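Local coordinates for protein catalase (Exiguobacterium oxidotolerans, PDB 2J2M) that probably breaks down hydrogen peroxide to water and oxygen at a haem iron, as catalases of this family do, at residues 129-134 with 174-179. Residues are numbered along the deposited sequence; the frame is centred on the assembly and turned at random.
Sequences NNLPVF and TNMLMH. With HEM (protoporphyrin IX containing Fe), chain E.
Met176 reaches from helix 174-180 into the loop, against Leu131, Val133 and Phe134, in the catalase fold, where this loop leaves strand 122-129 of the antiparallel barrel and passes the haem. Its unbranched chain suits the place: CG lies anti to the backbone N (chi1 -174°), then chi2 bends it, carrying SD to 3.3 Å from Val133 O and CE to 3.9 Å from Leu131 CD1, the two side chains meeting at about a right angle. Beside it, the beta-branched Val133 spreads two methyls over the helix, CG2 lying 3.6 Å from His179 ND1 and CG1 near Asn175, whose ND2 is hydrogen-bonded to Thr281 O. Pro132, rigid and apolar, brings CG to the same imidazole. A hydrogen bond from within the helix helps to hold that ring's rotation, for His179 ND1 donates to Asn175 O (2.7 Å), a partner near the ring plane. Phe134 joins the contact more loosely: its CB points away from the helix, and one of the haem vinyls stands over one face of its ring, CAB 3.8 Å above the plane and offset toward the rim, while Met176 CE approaches Phe134 CD2 obliquely at 4.2 Å. Replacing Phe134 by an alanine is likely to leave the vinyl group without its aromatic cover and the Met176 methyl freer to move. At this looser end a water bridges the backbones, donating to Phe134 O at 2.6 Å and accepting from Met176 N.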
loop_
_atom_site.group_PDB
_atom_site.type_symbol
_atom_site.label_atom_id
_atom_site.label_comp_id
_atom_site.label_asym_id
_atom_site.label_seq_id
_atom_site.Cartn_x
_atom_site.Cartn_y
_atom_site.Cartn_z
ATOM N N ASN A 129 -28.354 -9.654 4.208
ATOM C CA ASN A 129 -28.113 -10.860 5.000
ATOM C C ASN A 129 -29.350 -11.768 4.884
ATOM O O ASN A 129 -30.408 -11.316 4.429
ATOM C CB ASN A 129 -27.885 -10.493 6.471
ATOM C CG ASN A 129 -26.444 -10.070 6.772
ATOM O OD1 ASN A 129 -25.517 -10.422 6.050
ATOM N ND2 ASN A 129 -26.255 -9.348 7.882
ATOM N N ASN A 130 -29.238 -13.036 5.288
ATOM C CA ASN A 130 -30.420 -13.897 5.303
ATOM C C ASN A 130 -31.458 -13.388 6.294
ATOM O O ASN A 130 -32.647 -13.295 5.977
ATOM C CB ASN A 130 -30.080 -15.382 5.524
ATOM C CG ASN A 130 -29.292 -15.646 6.819
ATOM O OD1 ASN A 130 -28.547 -14.794 7.322
ATOM N ND2 ASN A 130 -29.454 -16.857 7.353
ATOM N N LEU A 131 -30.969 -13.002 7.468
ATOM C CA LEU A 131 -31.800 -12.575 8.576
ATOM C C LEU A 131 -32.316 -11.161 8.311
ATOM O O LEU A 131 -31.565 -10.318 7.827
ATOM C CB LEU A 131 -31.009 -12.652 9.888
ATOM C CG LEU A 131 -30.378 -13.997 10.270
ATOM C CD1 LEU A 131 -29.745 -13.915 11.652
ATOM C CD2 LEU A 131 -31.387 -15.151 10.204
ATOM N N PRO A 132 -33.610 -10.928 8.589
ATOM C CA PRO A 132 -34.342 -9.748 8.149
ATOM C C PRO A 132 -34.124 -8.486 9.004
ATOM O O PRO A 132 -34.563 -7.406 8.601
ATOM C CB PRO A 132 -35.805 -10.215 8.210
ATOM C CG PRO A 132 -35.841 -11.137 9.376
ATOM C CD PRO A 132 -34.489 -11.847 9.347
ATOM N N VAL A 133 -33.414 -8.617 10.129
ATOM C CA VAL A 133 -33.110 -7.467 10.990
ATOM C C VAL A 133 -31.628 -7.423 11.352
ATOM O O VAL A 133 -30.877 -8.341 10.970
ATOM C CB VAL A 133 -34.012 -7.444 12.260
ATOM C CG1 VAL A 133 -35.486 -7.431 11.857
ATOM C CG2 VAL A 133 -33.738 -8.657 13.139
ATOM N N PHE A 134 -31.212 -6.347 12.049
ATOM C CA PHE A 134 -29.851 -6.212 12.564
ATOM C C PHE A 134 -29.774 -5.952 14.073
ATOM O O PHE A 134 -30.797 -5.630 14.716
ATOM C CB PHE A 134 -29.055 -5.151 11.784
ATOM C CG PHE A 134 -27.613 -5.496 11.613
ATOM C CD1 PHE A 134 -26.632 -4.725 12.205
ATOM C CD2 PHE A 134 -27.235 -6.640 10.894
ATOM C CE1 PHE A 134 -25.256 -5.040 12.051
ATOM C CE2 PHE A 134 -25.886 -6.997 10.752
ATOM C CZ PHE A 134 -24.882 -6.166 11.320
ATOM N N THR A 174 -32.047 -7.067 20.871
ATOM C CA THR A 174 -32.902 -8.165 21.314
ATOM C C THR A 174 -33.552 -8.899 20.127
ATOM O O THR A 174 -33.392 -10.095 19.982
ATOM C CB THR A 174 -33.955 -7.645 22.340
ATOM O OG1 THR A 174 -33.285 -6.894 23.356
ATOM C CG2 THR A 174 -34.706 -8.761 23.009
ATOM N N ASN A 175 -34.271 -8.174 19.283
ATOM C CA ASN A 175 -34.879 -8.732 18.078
ATOM C C ASN A 175 -33.955 -9.603 17.203
ATOM O O ASN A 175 -34.351 -10.682 16.789
ATOM C CB ASN A 175 -35.493 -7.598 17.235
ATOM C CG ASN A 175 -36.626 -8.072 16.347
ATOM O OD1 ASN A 175 -37.190 -9.131 16.566
ATOM N ND2 ASN A 175 -36.982 -7.263 15.355
ATOM N N MET A 176 -32.742 -9.117 16.909
ATOM C CA MET A 176 -31.749 -9.880 16.153
ATOM C C MET A 176 -31.336 -11.159 16.903
ATOM O O MET A 176 -31.249 -12.275 16.328
ATOM C CB MET A 176 -30.528 -8.992 15.867
ATOM C CG MET A 176 -29.451 -9.605 14.940
ATOM S SD MET A 176 -30.093 -10.382 13.435
ATOM C CE MET A 176 -28.579 -10.256 12.457
ATOM N N LEU A 177 -31.109 -11.005 18.202
ATOM C CA LEU A 177 -30.834 -12.151 19.046
ATOM C C LEU A 177 -31.917 -13.211 18.889
ATOM O O LEU A 177 -31.583 -14.382 18.785
ATOM C CB LEU A 177 -30.645 -11.709 20.497
ATOM C CG LEU A 177 -29.224 -11.420 21.053
ATOM C CD1 LEU A 177 -28.116 -11.126 20.029
ATOM C CD2 LEU A 177 -29.279 -10.311 22.062
ATOM N N MET A 178 -33.199 -12.810 18.835
ATOM C CA MET A 178 -34.310 -13.752 18.611
ATOM C C MET A 178 -34.165 -14.572 17.338
ATOM O O MET A 178 -34.564 -15.730 17.321
ATOM C CB MET A 178 -35.665 -13.050 18.565
ATOM C CG MET A 178 -36.133 -12.476 19.870
ATOM S SD MET A 178 -36.637 -13.693 21.123
ATOM C CE MET A 178 -37.228 -12.494 22.322
ATOM N N HIS A 179 -33.606 -13.978 16.281
ATOM C CA HIS A 179 -33.433 -14.660 14.985
ATOM C C HIS A 179 -32.181 -15.547 14.903
ATOM O O HIS A 179 -32.211 -16.667 14.395
ATOM C CB HIS A 179 -33.352 -13.619 13.865
ATOM C CG HIS A 179 -34.618 -12.845 13.659
ATOM N ND1 HIS A 179 -34.958 -11.757 14.431
ATOM C CD2 HIS A 179 -35.632 -13.012 12.773
ATOM C CE1 HIS A 179 -36.117 -11.272 14.022
ATOM N NE2 HIS A 179 -36.537 -12.002 13.004
HETATM C CHA HEM E . -19.258 -6.580 4.387
HETATM C CHB HEM E . -24.030 -7.233 5.180
HETATM C CHC HEM E . -23.945 -3.584 8.335
HETATM C CHD HEM E . -19.424 -2.501 7.054
HETATM C C1A HEM E . -20.563 -7.055 4.285
HETATM C C2A HEM E . -21.056 -8.099 3.389
HETATM C C3A HEM E . -22.380 -8.276 3.614
HETATM C C4A HEM E . -22.766 -7.362 4.657
HETATM C CMA HEM E . -23.353 -9.259 2.918
HETATM C CAA HEM E . -20.165 -8.864 2.376
HETATM C CBA HEM E . -20.149 -8.229 0.983
HETATM C CGA HEM E . -19.295 -9.124 0.112
HETATM O O1A HEM E . -18.186 -8.702 -0.311
HETATM O O2A HEM E . -19.720 -10.284 -0.141
HETATM C C1B HEM E . -24.449 -6.266 6.054
HETATM C C2B HEM E . -25.824 -5.952 6.409
HETATM C C3B HEM E . -25.772 -4.946 7.283
HETATM C C4B HEM E . -24.391 -4.594 7.502
HETATM C CMB HEM E . -27.109 -6.619 5.844
HETATM C CAB HEM E . -26.956 -4.209 7.931
HETATM C CBB HEM E . -28.025 -4.859 8.380
HETATM C C1C HEM E . -22.766 -2.897 8.218
HETATM C C2C HEM E . -22.442 -1.610 8.800
HETATM C C3C HEM E . -21.181 -1.325 8.420
HETATM C C4C HEM E . -20.678 -2.419 7.606
HETATM C CMC HEM E . -23.384 -0.713 9.658
HETATM C CAC HEM E . -20.337 -0.080 8.785
HETATM C CBC HEM E . -20.536 1.101 8.189
HETATM C C1D HEM E . -18.917 -3.494 6.246
HETATM C C2D HEM E . -17.572 -3.518 5.707
HETATM C C3D HEM E . -17.523 -4.789 4.861
HETATM C C4D HEM E . -18.840 -5.405 4.978
HETATM C CMD HEM E . -16.450 -2.444 5.909
HETATM C CAD HEM E . -16.333 -5.314 4.037
HETATM C CBD HEM E . -16.628 -5.008 2.567
HETATM C CGD HEM E . -15.407 -5.181 1.684
HETATM O O1D HEM E . -14.240 -5.345 2.173
HETATM O O2D HEM E . -15.606 -5.131 0.451
HETATM N NA HEM E . -21.648 -6.635 5.033
HETATM N NB HEM E . -23.601 -5.424 6.742
HETATM N NC HEM E . -21.674 -3.351 7.498
HETATM N ND HEM E . -19.618 -4.599 5.790
HETATM FE FE HEM E . -21.692 -4.822 6.031
HETATM O O HOH W 1 -32.130 -6.195 16.822
#